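Local coordinates for putative PadR-family transcriptional regulatory protein (Bacteroides fragilis, PDB 5H20) that probably regulates transcription as a dimeric PadR-family factor that binds DNA through a winged helix-turn-helix domain, at residues 12-23 with 52-62. Residues are numbered along the deposited sequence; the frame is centred on the assembly and turned at random.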
ATOM      1  N   LYS A  12      -0.504   6.573  -3.541  1.00 50.57           N
ATOM      2  CA  LYS A  12      -0.281   6.064  -4.915  1.00 51.20           C
ATOM      3  C   LYS A  12      -0.410   4.546  -4.936  1.00 48.29           C
ATOM      4  O   LYS A  12      -1.014   3.996  -5.855  1.00 50.33           O
ATOM      5  CB  LYS A  12       1.103   6.454  -5.466  1.00 53.24           C
ATOM      6  CG  LYS A  12       1.270   7.925  -5.794  1.00 59.56           C
ATOM      7  CD  LYS A  12       2.600   8.217  -6.480  1.00 65.29           C
ATOM      8  CE  LYS A  12       2.897   9.716  -6.453  1.00 73.25           C
ATOM      9  NZ  LYS A  12       4.067  10.088  -7.299  1.00 82.27           N
ATOM     10  N   GLY A  13       0.160   3.901  -3.913  1.00 45.54           N
ATOM     11  CA  GLY A  13       0.131   2.446  -3.733  1.00 46.36           C
ATOM     12  C   GLY A  13      -1.281   1.909  -3.635  1.00 47.60           C
ATOM     13  O   GLY A  13      -1.638   0.952  -4.334  1.00 49.96           O
ATOM     14  N   MET A  14      -2.088   2.544  -2.789  1.00 47.22           N
ATOM     15  CA  MET A  14      -3.500   2.167  -2.646  1.00 50.97           C
ATOM     16  C   MET A  14      -4.252   2.237  -3.988  1.00 50.59           C
ATOM     17  O   MET A  14      -4.908   1.268  -4.381  1.00 53.42           O
ATOM     18  CB  MET A  14      -4.200   2.981  -1.558  1.00 53.45           C
ATOM     19  CG  MET A  14      -3.658   2.780  -0.142  1.00 55.83           C
ATOM     20  SD  MET A  14      -3.901   1.117   0.527  1.00 65.09           S
ATOM     21  CE  MET A  14      -5.673   1.123   0.805  1.00 72.54           C
ATOM     22  N   LEU A  15      -4.113   3.368  -4.680  1.00 59.05           N
ATOM     23  CA  LEU A  15      -4.708   3.585  -6.005  1.00 56.80           C
ATOM     24  C   LEU A  15      -4.166   2.592  -7.050  1.00 54.29           C
ATOM     25  O   LEU A  15      -4.944   2.034  -7.824  1.00 53.85           O
ATOM     26  CB  LEU A  15      -4.526   5.045  -6.450  1.00 56.71           C
ATOM     27  CG  LEU A  15      -5.377   6.125  -5.744  1.00 59.82           C
ATOM     28  CD1 LEU A  15      -4.680   7.473  -5.692  1.00 60.43           C
ATOM     29  CD2 LEU A  15      -6.735   6.275  -6.410  1.00 61.31           C
ATOM     30  N   GLU A  16      -2.851   2.345  -7.038  1.00 52.82           N
ATOM     31  CA  GLU A  16      -2.223   1.352  -7.935  1.00 51.80           C
ATOM     32  C   GLU A  16      -2.759  -0.063  -7.741  1.00 52.96           C
ATOM     33  O   GLU A  16      -2.944  -0.794  -8.717  1.00 52.77           O
ATOM     34  CB  GLU A  16      -0.702   1.347  -7.798  1.00 51.41           C
ATOM     35  CG  GLU A  16      -0.010   2.461  -8.572  1.00 50.61           C
ATOM     36  CD  GLU A  16       1.392   2.734  -8.075  1.00 51.46           C
ATOM     37  OE1 GLU A  16       1.730   2.338  -6.925  1.00 52.40           O
ATOM     38  OE2 GLU A  16       2.157   3.372  -8.821  1.00 51.92           O
ATOM     39  N   TYR A  17      -2.990  -0.429  -6.481  1.00 54.82           N
ATOM     40  CA  TYR A  17      -3.569  -1.711  -6.100  1.00 57.57           C
ATOM     41  C   TYR A  17      -5.019  -1.802  -6.560  1.00 58.53           C
ATOM     42  O   TYR A  17      -5.459  -2.852  -7.016  1.00 60.04           O
ATOM     43  CB  TYR A  17      -3.463  -1.905  -4.582  1.00 60.11           C
ATOM     44  CG  TYR A  17      -4.172  -3.117  -4.030  1.00 64.27           C
ATOM     45  CD1 TYR A  17      -3.521  -4.351  -3.930  1.00 66.54           C
ATOM     46  CD2 TYR A  17      -5.493  -3.030  -3.577  1.00 67.29           C
ATOM     47  CE1 TYR A  17      -4.173  -5.467  -3.407  1.00 71.56           C
ATOM     48  CE2 TYR A  17      -6.149  -4.137  -3.050  1.00 72.40           C
ATOM     49  CZ  TYR A  17      -5.483  -5.352  -2.969  1.00 74.50           C
ATOM     50  OH  TYR A  17      -6.132  -6.441  -2.447  1.00 80.59           O
ATOM     51  N   CYS A  18      -5.739  -0.692  -6.428  1.00 58.43           N
ATOM     52  CA  CYS A  18      -7.129  -0.575  -6.846  1.00 60.33           C
ATOM     53  C   CYS A  18      -7.300  -0.722  -8.369  1.00 58.28           C
ATOM     54  O   CYS A  18      -8.234  -1.390  -8.829  1.00 59.79           O
ATOM     55  CB  CYS A  18      -7.688   0.764  -6.363  1.00 61.44           C
ATOM     56  SG  CYS A  18      -9.450   0.964  -6.662  1.00 65.71           S
ATOM     57  N   ILE A  19      -6.393  -0.106  -9.132  1.00 55.21           N
ATOM     58  CA  ILE A  19      -6.348  -0.237 -10.594  1.00 53.96           C
ATOM     59  C   ILE A  19      -6.121  -1.710 -11.005  1.00 54.84           C
ATOM     60  O   ILE A  19      -6.860  -2.248 -11.855  1.00 55.11           O
ATOM     61  CB  ILE A  19      -5.253   0.667 -11.226  1.00 52.07           C
ATOM     62  CG1 ILE A  19      -5.561   2.149 -11.029  1.00 52.24           C
ATOM     63  CG2 ILE A  19      -5.100   0.388 -12.720  1.00 51.75           C
ATOM     64  CD1 ILE A  19      -4.346   3.045 -11.192  1.00 51.54           C
ATOM     65  N   MET A  20      -5.114  -2.347 -10.389  1.00 55.07           N
ATOM     66  CA  MET A  20      -4.795  -3.756 -10.665  1.00 56.68           C
ATOM     67  C   MET A  20      -5.958  -4.666 -10.287  1.00 60.09           C
ATOM     68  O   MET A  20      -6.282  -5.602 -11.036  1.00 61.75           O
ATOM     69  CB  MET A  20      -3.516  -4.187  -9.957  1.00 57.05           C
ATOM     70  CG  MET A  20      -2.264  -3.558 -10.532  1.00 55.02           C
ATOM     71  SD  MET A  20      -0.770  -4.274  -9.832  1.00 57.36           S
ATOM     72  CE  MET A  20      -0.621  -3.327  -8.315  1.00 56.55           C
ATOM     73  N   LEU A  21      -6.586  -4.371  -9.143  1.00 61.63           N
ATOM     74  CA  LEU A  21      -7.830  -5.033  -8.726  1.00 65.98           C
ATOM     75  C   LEU A  21      -8.937  -4.935  -9.773  1.00 66.17           C
ATOM     76  O   LEU A  21      -9.490  -5.960 -10.173  1.00 69.13           O
ATOM     77  CB  LEU A  21      -8.346  -4.495  -7.381  1.00 68.14           C
ATOM     78  CG  LEU A  21      -8.389  -5.428  -6.172  1.00 73.30           C
ATOM     79  CD1 LEU A  21      -9.161  -4.747  -5.055  1.00 76.18           C
ATOM     80  CD2 LEU A  21      -9.039  -6.772  -6.487  1.00 77.78           C
ATOM     81  N   LEU A  22      -9.239  -3.712 -10.218  1.00 63.80           N
ATOM     82  CA  LEU A  22     -10.291  -3.464 -11.220  1.00 64.32           C
ATOM     83  C   LEU A  22      -9.996  -4.081 -12.591  1.00 63.42           C
ATOM     84  O   LEU A  22     -10.918  -4.488 -13.292  1.00 65.41           O
ATOM     85  CB  LEU A  22     -10.622  -1.964 -11.334  1.00 62.46           C
ATOM     86  CG  LEU A  22     -11.304  -1.261 -10.138  1.00 64.71           C
ATOM     87  CD1 LEU A  22     -11.112   0.250 -10.201  1.00 62.66           C
ATOM     88  CD2 LEU A  22     -12.786  -1.593 -10.016  1.00 69.23           C
ATOM     89  N   LEU A  23      -8.717  -4.190 -12.944  1.00 61.49           N
ATOM     90  CA  LEU A  23      -8.312  -4.756 -14.239  1.00 61.42           C
ATOM     91  C   LEU A  23      -8.168  -6.283 -14.276  1.00 65.09           C
ATOM     92  O   LEU A  23      -8.065  -6.869 -15.356  1.00 65.75           O
ATOM     93  CB  LEU A  23      -7.041  -4.067 -14.758  1.00 58.15           C
ATOM     94  CG  LEU A  23      -7.242  -2.664 -15.340  1.00 56.23           C
ATOM     95  CD1 LEU A  23      -5.902  -1.987 -15.511  1.00 54.67           C
ATOM     96  CD2 LEU A  23      -7.994  -2.651 -16.673  1.00 57.19           C
ATOM     97  N   LEU A  52      -0.436   6.972 -13.012  1.00 53.93           N
ATOM     98  CA  LEU A  52      -0.326   5.668 -12.342  1.00 52.44           C
ATOM     99  C   LEU A  52      -0.427   4.510 -13.339  1.00 51.34           C
ATOM    100  O   LEU A  52       0.341   3.528 -13.253  1.00 51.52           O
ATOM    101  CB  LEU A  52      -1.372   5.547 -11.238  1.00 51.59           C
ATOM    102  CG  LEU A  52      -1.090   6.019  -9.800  1.00 53.30           C
ATOM    103  CD1 LEU A  52      -0.024   7.099  -9.612  1.00 55.94           C
ATOM    104  CD2 LEU A  52      -2.394   6.404  -9.142  1.00 53.13           C
ATOM    105  N   LEU A  53      -1.354   4.639 -14.292  1.00 50.84           N
ATOM    106  CA  LEU A  53      -1.462   3.711 -15.406  1.00 50.74           C
ATOM    107  C   LEU A  53      -0.126   3.610 -16.149  1.00 52.40           C
ATOM    108  O   LEU A  53       0.365   2.501 -16.398  1.00 52.04           O
ATOM    109  CB  LEU A  53      -2.575   4.147 -16.369  1.00 51.47           C
ATOM    110  CG  LEU A  53      -4.006   4.241 -15.851  1.00 50.77           C
ATOM    111  CD1 LEU A  53      -4.883   4.812 -16.959  1.00 53.12           C
ATOM    112  CD2 LEU A  53      -4.505   2.880 -15.379  1.00 49.17           C
ATOM    113  N   THR A  54       0.446   4.777 -16.464  1.00 54.67           N
ATOM    114  CA  THR A  54       1.748   4.899 -17.116  1.00 57.35           C
ATOM    115  C   THR A  54       2.854   4.236 -16.271  1.00 57.36           C
ATOM    116  O   THR A  54       3.659   3.473 -16.823  1.00 58.47           O
ATOM    117  CB  THR A  54       2.058   6.379 -17.492  1.00 60.73           C
ATOM    118  OG1 THR A  54       1.097   6.832 -18.456  1.00 61.90           O
ATOM    119  CG2 THR A  54       3.456   6.546 -18.105  1.00 64.33           C
ATOM    120  N   ARG A  55       2.844   4.485 -14.955  1.00 56.83           N
ATOM    121  CA  ARG A  55       3.818   3.906 -14.022  0.50 57.98           C
ATOM    122  C   ARG A  55       3.726   2.374 -13.960  1.00 56.56           C
ATOM    123  O   ARG A  55       4.743   1.685 -13.965  1.00 58.16           O
ATOM    124  CB  ARG A  55       3.645   4.514 -12.625  0.50 58.65           C
ATOM    125  CG  ARG A  55       4.917   4.560 -11.800  0.50 62.33           C
ATOM    126  CD  ARG A  55       4.706   5.344 -10.516  0.50 63.98           C
ATOM    127  NE  ARG A  55       4.125   6.663 -10.767  0.50 64.02           N
ATOM    128  CZ  ARG A  55       4.280   7.706  -9.961  0.50 66.75           C
ATOM    129  NH1 ARG A  55       5.008   7.583  -8.861  0.50 70.08           N
ATOM    130  NH2 ARG A  55       3.719   8.871 -10.258  0.50 67.15           N
ATOM    131  N   LEU A  56       2.493   1.860 -13.904  1.00 54.09           N
ATOM    132  CA  LEU A  56       2.225   0.414 -13.880  1.00 53.43           C
ATOM    133  C   LEU A  56       2.575  -0.268 -15.214  1.00 54.43           C
ATOM    134  O   LEU A  56       3.116  -1.386 -15.207  1.00 55.50           O
ATOM    135  CB  LEU A  56       0.775   0.111 -13.469  1.00 51.25           C
ATOM    136  CG  LEU A  56       0.278   0.415 -12.037  1.00 51.18           C
ATOM    137  CD1 LEU A  56      -1.217   0.699 -12.028  1.00 49.49           C
ATOM    138  CD2 LEU A  56       0.609  -0.694 -11.043  1.00 52.74           C
ATOM    139  N   LYS A  57       2.278   0.398 -16.341  1.00 54.74           N
ATOM    140  CA  LYS A  57       2.702  -0.087 -17.670  1.00 56.97           C
ATOM    141  C   LYS A  57       4.226  -0.152 -17.786  1.00 59.89           C
ATOM    142  O   LYS A  57       4.763  -1.125 -18.323  1.00 61.51           O
ATOM    143  CB  LYS A  57       2.116   0.761 -18.821  1.00 57.88           C
ATOM    144  CG  LYS A  57       2.884   0.624 -20.138  1.00 61.32           C
ATOM    145  CD  LYS A  57       2.737   1.814 -21.073  1.00 64.06           C
ATOM    146  CE  LYS A  57       3.347   3.110 -20.546  1.00 65.34           C
ATOM    147  NZ  LYS A  57       4.616   3.446 -21.265  1.00 69.46           N
ATOM    148  N   ASN A  58       4.900   0.890 -17.291  1.00 61.33           N
ATOM    149  CA  ASN A  58       6.363   0.988 -17.340  1.00 65.32           C
ATOM    150  C   ASN A  58       7.076  -0.110 -16.559  1.00 66.87           C
ATOM    151  O   ASN A  58       8.159  -0.542 -16.943  1.00 70.28           O
ATOM    152  CB  ASN A  58       6.843   2.378 -16.897  1.00 66.82           C
ATOM    153  CG  ASN A  58       6.697   3.430 -17.990  1.00 68.27           C
ATOM    154  OD1 ASN A  58       6.419   3.115 -19.150  1.00 68.67           O
ATOM    155  ND2 ASN A  58       6.889   4.691 -17.624  1.00 69.93           N
ATOM    156  N   ASP A  59       6.447  -0.563 -15.478  1.00 65.52           N
ATOM    157  CA  ASP A  59       6.938  -1.701 -14.708  1.00 67.97           C
ATOM    158  C   ASP A  59       6.347  -3.038 -15.208  1.00 67.24           C
ATOM    159  O   ASP A  59       6.481  -4.071 -14.545  1.00 68.76           O
ATOM    160  CB  ASP A  59       6.672  -1.488 -13.207  1.00 68.03           C
ATOM    161  CG  ASP A  59       7.477  -2.436 -12.327  1.00 72.09           C
ATOM    162  OD1 ASP A  59       8.623  -2.783 -12.692  1.00 75.83           O
ATOM    163  OD2 ASP A  59       6.961  -2.847 -11.268  1.00 72.43           O
ATOM    164  N   ASP A  60       5.707  -3.001 -16.385  1.00 66.16           N
ATOM    165  CA  ASP A  60       5.120  -4.179 -17.064  1.00 66.38           C
ATOM    166  C   ASP A  60       4.049  -4.922 -16.238  1.00 64.91           C
ATOM    167  O   ASP A  60       3.876  -6.140 -16.386  1.00 66.15           O
ATOM    168  CB  ASP A  60       6.220  -5.157 -17.549  1.00 70.58           C
ATOM    169  CG  ASP A  60       7.059  -4.602 -18.704  1.00 73.25           C
ATOM    170  OD1 ASP A  60       6.942  -3.407 -19.069  1.00 72.75           O
ATOM    171  OD2 ASP A  60       7.859  -5.384 -19.255  1.00 76.92           O
ATOM    172  N   LEU A  61       3.361  -4.188 -15.362  1.00 62.52           N
ATOM    173  CA  LEU A  61       2.279  -4.728 -14.539  1.00 59.62           C
ATOM    174  C   LEU A  61       0.956  -4.613 -15.287  1.00 57.05           C
ATOM    175  O   LEU A  61       0.067  -5.448 -15.125  1.00 55.96           O
ATOM    176  CB  LEU A  61       2.211  -4.005 -13.185  1.00 58.92           C
ATOM    177  CG  LEU A  61       3.348  -4.240 -12.179  1.00 62.04           C
ATOM    178  CD1 LEU A  61       3.307  -3.218 -11.055  1.00 62.88           C
ATOM    179  CD2 LEU A  61       3.336  -5.650 -11.605  1.00 62.31           C
ATOM    180  N   LEU A  62       0.852  -3.545 -16.080  1.00 56.95           N
ATOM    181  CA  LEU A  62      -0.184  -3.362 -17.089  1.00 55.83           C
ATOM    182  C   LEU A  62       0.464  -3.317 -18.476  1.00 57.91           C
ATOM    183  O   LEU A  62       1.660  -3.052 -18.604  1.00 60.72           O
ATOM    184  CB  LEU A  62      -0.939  -2.057 -16.842  1.00 54.59           C
ATOM    185  CG  LEU A  62      -2.238  -1.945 -16.026  1.00 53.79           C
ATOM    186  CD1 LEU A  62      -2.246  -2.703 -14.701  1.00 54.16           C
ATOM    187  CD2 LEU A  62      -2.509  -0.471 -15.790  1.00 54.15           C
TER
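Leu-52 enters helix 12-23 as a knob into a hole lined by Lys-12, Leu-15, Glu-16 and Ile-19, a worked example of how the first and third helices of a winged helix-turn-helix domain close on a shared apolar core. The third helix of this fold is, in the family, the one that usually reads DNA, and its inner side is what packs here. Followed outward, Leu-52 spends every carbon on a different wall: CB rests on CD1 of Ile-19 at 3.9 Å, CG lies against CG of Glu-16, CD1 turns to CG of Lys-12, and CD2 ends 3.7 Å from CB of Leu-15. The two helix segments cross at -73°, with their axes 10.4 Å apart at closest approach.

One turn on, Leu-56 divides its methyls, CD1 lying against both CG2 and CD1 of Ile-19 while CD2 meets SD and CE of Met-20. The bend at chi3 of Met-20 (-83°) brings its CE to 4.0 Å from CD2 of Leu-56. With CG1 of Ile-19 beside the backbone N (chi1 -65°), CG2 falls on the far side from that nitrogen, where it meets CD2 of Leu-53 as well as Leu-56.

Polarity gathers at the Lys-12 end. Glu-16 passes its aliphatic part over the leucines. The Arg-55 side chain has two modelled positions, and in the one described here it lies near Lys-12 and Glu-16, without a salt bridge to the carboxylate.

At the other end a Schellman motif with Asp-60 as C-prime residue ends helix 46-58, and the chain enters the wing strand, where Leu-62 also touches Tyr-78 and Leu-80 of strand 75-80. CD2 of Leu-62 reaches CG2 of Ile-19 and CD1 of Leu-23, and that same Leu-23 CD1 sits 3.7 Å from CG of Leu-62.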